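Local coordinates for D-alanyl transferase DltD (Enterococcus faecalis, PDB 6O93), which probably takes part in D-alanylation of lipoteichoic acid in the Gram-positive cell wall, as a membrane-associated member of the DltD family, at residues L188-E191 / D192-S196. Sequence-based numbering, arbitrary orientation.
Sequences LNRE and DELFS
Arg190 lays its guanidinium over Leu194, one turn further along the helix: CD2 of Leu194 sits 3.7 Å from CZ of Arg190, over the centre of one face of the flat group. The arginine leaves with CG anti to its own N (chi1 -179°) and then bends at chi2 (57°), which carries NE forward along the helix to within 3.7 Å of CD1 of Leu194. One residue further on, the aliphatic part of Glu191 crosses the Phe195 ring at a slant, CB of Glu191 lying 4.0 Å from CD2 of Phe195. An i to i+3 link runs through water: one molecule donates to OD1 of Asn189 (2.6 Å) and to OD2 of Asp192 (2.9 Å), tying amide to carboxylate. Beneath these side chains run four successive i to i+4 backbone hydrogen bonds, from Asp192 N to Leu188 O through Phe195 N to Glu191 O, the regular pattern of an alpha-helix. At the last turn the carbonyl of Asp192 is gripped twice by Ser196, by its N and, at 2.7 Å, by its OG. OD2 of buried Asp192 also accepts from the backbone N of Asn28 and Val29, joining this C-terminal part of helix 175-195 to the start of helix 29-36. Leu188, Asn189 and Asp192 pack on helix 124-132, while Glu193 and Ser196 touch Leu7 and helix 29-36.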
loop_
_atom_site.group_PDB
_atom_site.type_symbol
_atom_site.label_atom_id
_atom_site.label_comp_id
_atom_site.label_asym_id
_atom_site.label_seq_id
_atom_site.Cartn_x
_atom_site.Cartn_y
_atom_site.Cartn_z
ATOM N N LEU A 188 22.341 2.328 -11.458
ATOM C CA LEU A 188 21.042 1.902 -10.951
ATOM C C LEU A 188 19.965 1.992 -12.027
ATOM O O LEU A 188 19.085 1.128 -12.105
ATOM C CB LEU A 188 20.656 2.741 -9.734
ATOM C CG LEU A 188 21.541 2.551 -8.501
ATOM C CD1 LEU A 188 21.296 3.653 -7.477
ATOM C CD2 LEU A 188 21.301 1.182 -7.877
ATOM N N ASN A 189 20.010 3.035 -12.861
ATOM C CA ASN A 189 19.032 3.160 -13.938
ATOM C C ASN A 189 19.259 2.107 -15.014
ATOM O O ASN A 189 18.299 1.560 -15.568
ATOM C CB ASN A 189 19.089 4.563 -14.540
ATOM C CG ASN A 189 18.320 5.578 -13.722
ATOM O OD1 ASN A 189 17.201 5.316 -13.282
ATOM N ND2 ASN A 189 18.922 6.741 -13.505
ATOM N N ARG A 190 20.520 1.811 -15.328
ATOM C CA ARG A 190 20.807 0.745 -16.279
ATOM C C ARG A 190 20.318 -0.598 -15.751
ATOM O O ARG A 190 19.751 -1.400 -16.501
ATOM C CB ARG A 190 22.307 0.703 -16.575
ATOM C CG ARG A 190 22.726 -0.358 -17.578
ATOM C CD ARG A 190 21.999 -0.204 -18.907
ATOM N NE ARG A 190 22.539 -1.096 -19.930
ATOM C CZ ARG A 190 21.946 -1.350 -21.093
ATOM N NH1 ARG A 190 20.782 -0.786 -21.390
ATOM N NH2 ARG A 190 22.518 -2.177 -21.959
ATOM N N GLU A 191 20.520 -0.855 -14.458
ATOM C CA GLU A 191 20.058 -2.108 -13.873
ATOM C C GLU A 191 18.538 -2.167 -13.815
ATOM O O GLU A 191 17.958 -3.255 -13.916
ATOM C CB GLU A 191 20.671 -2.284 -12.482
ATOM C CG GLU A 191 22.165 -2.575 -12.536
ATOM C CD GLU A 191 22.843 -2.515 -11.181
ATOM O OE1 GLU A 191 22.260 -1.947 -10.236
ATOM O OE2 GLU A 191 23.973 -3.033 -11.066
ATOM N N ASP A 192 17.878 -1.018 -13.661
ATOM C CA ASP A 192 16.423 -0.977 -13.762
ATOM C C ASP A 192 15.963 -1.428 -15.144
ATOM O O ASP A 192 15.062 -2.265 -15.273
ATOM C CB ASP A 192 15.927 0.440 -13.458
ATOM C CG ASP A 192 14.418 0.517 -13.303
ATOM O OD1 ASP A 192 13.780 -0.535 -13.088
ATOM O OD2 ASP A 192 13.870 1.635 -13.396
ATOM N N GLU A 193 16.583 -0.887 -16.195
ATOM C CA GLU A 193 16.216 -1.271 -17.556
ATOM C C GLU A 193 16.487 -2.750 -17.807
ATOM O O GLU A 193 15.705 -3.425 -18.484
ATOM C CB GLU A 193 16.979 -0.402 -18.560
ATOM C CG GLU A 193 16.743 -0.747 -20.033
ATOM C CD GLU A 193 15.332 -0.428 -20.505
ATOM O OE1 GLU A 193 14.577 0.217 -19.747
ATOM O OE2 GLU A 193 14.979 -0.821 -21.638
ATOM N N LEU A 194 17.583 -3.275 -17.263
ATOM C CA LEU A 194 18.011 -4.632 -17.583
ATOM C C LEU A 194 17.330 -5.694 -16.727
ATOM O O LEU A 194 17.013 -6.777 -17.229
ATOM C CB LEU A 194 19.529 -4.756 -17.417
ATOM C CG LEU A 194 20.409 -3.964 -18.384
ATOM C CD1 LEU A 194 21.878 -4.186 -18.049
ATOM C CD2 LEU A 194 20.125 -4.348 -19.828
ATOM N N PHE A 195 17.099 -5.412 -15.442
ATOM C CA PHE A 195 16.741 -6.449 -14.484
ATOM C C PHE A 195 15.386 -6.266 -13.816
ATOM O O PHE A 195 14.972 -7.156 -13.063
ATOM C CB PHE A 195 17.814 -6.541 -13.383
ATOM C CG PHE A 195 19.199 -6.824 -13.900
ATOM C CD1 PHE A 195 19.400 -7.712 -14.943
ATOM C CD2 PHE A 195 20.301 -6.196 -13.343
ATOM C CE1 PHE A 195 20.673 -7.972 -15.420
ATOM C CE2 PHE A 195 21.577 -6.450 -13.814
ATOM C CZ PHE A 195 21.764 -7.339 -14.856
ATOM N N SER A 196 14.678 -5.162 -14.061
ATOM C CA SER A 196 13.444 -4.896 -13.326
ATOM C C SER A 196 12.330 -5.887 -13.640
ATOM O O SER A 196 11.338 -5.922 -12.903
ATOM C CB SER A 196 12.948 -3.477 -13.609
ATOM O OG SER A 196 12.552 -3.331 -14.960
HETATM O O HOH W 1 15.400 3.836 -14.530
#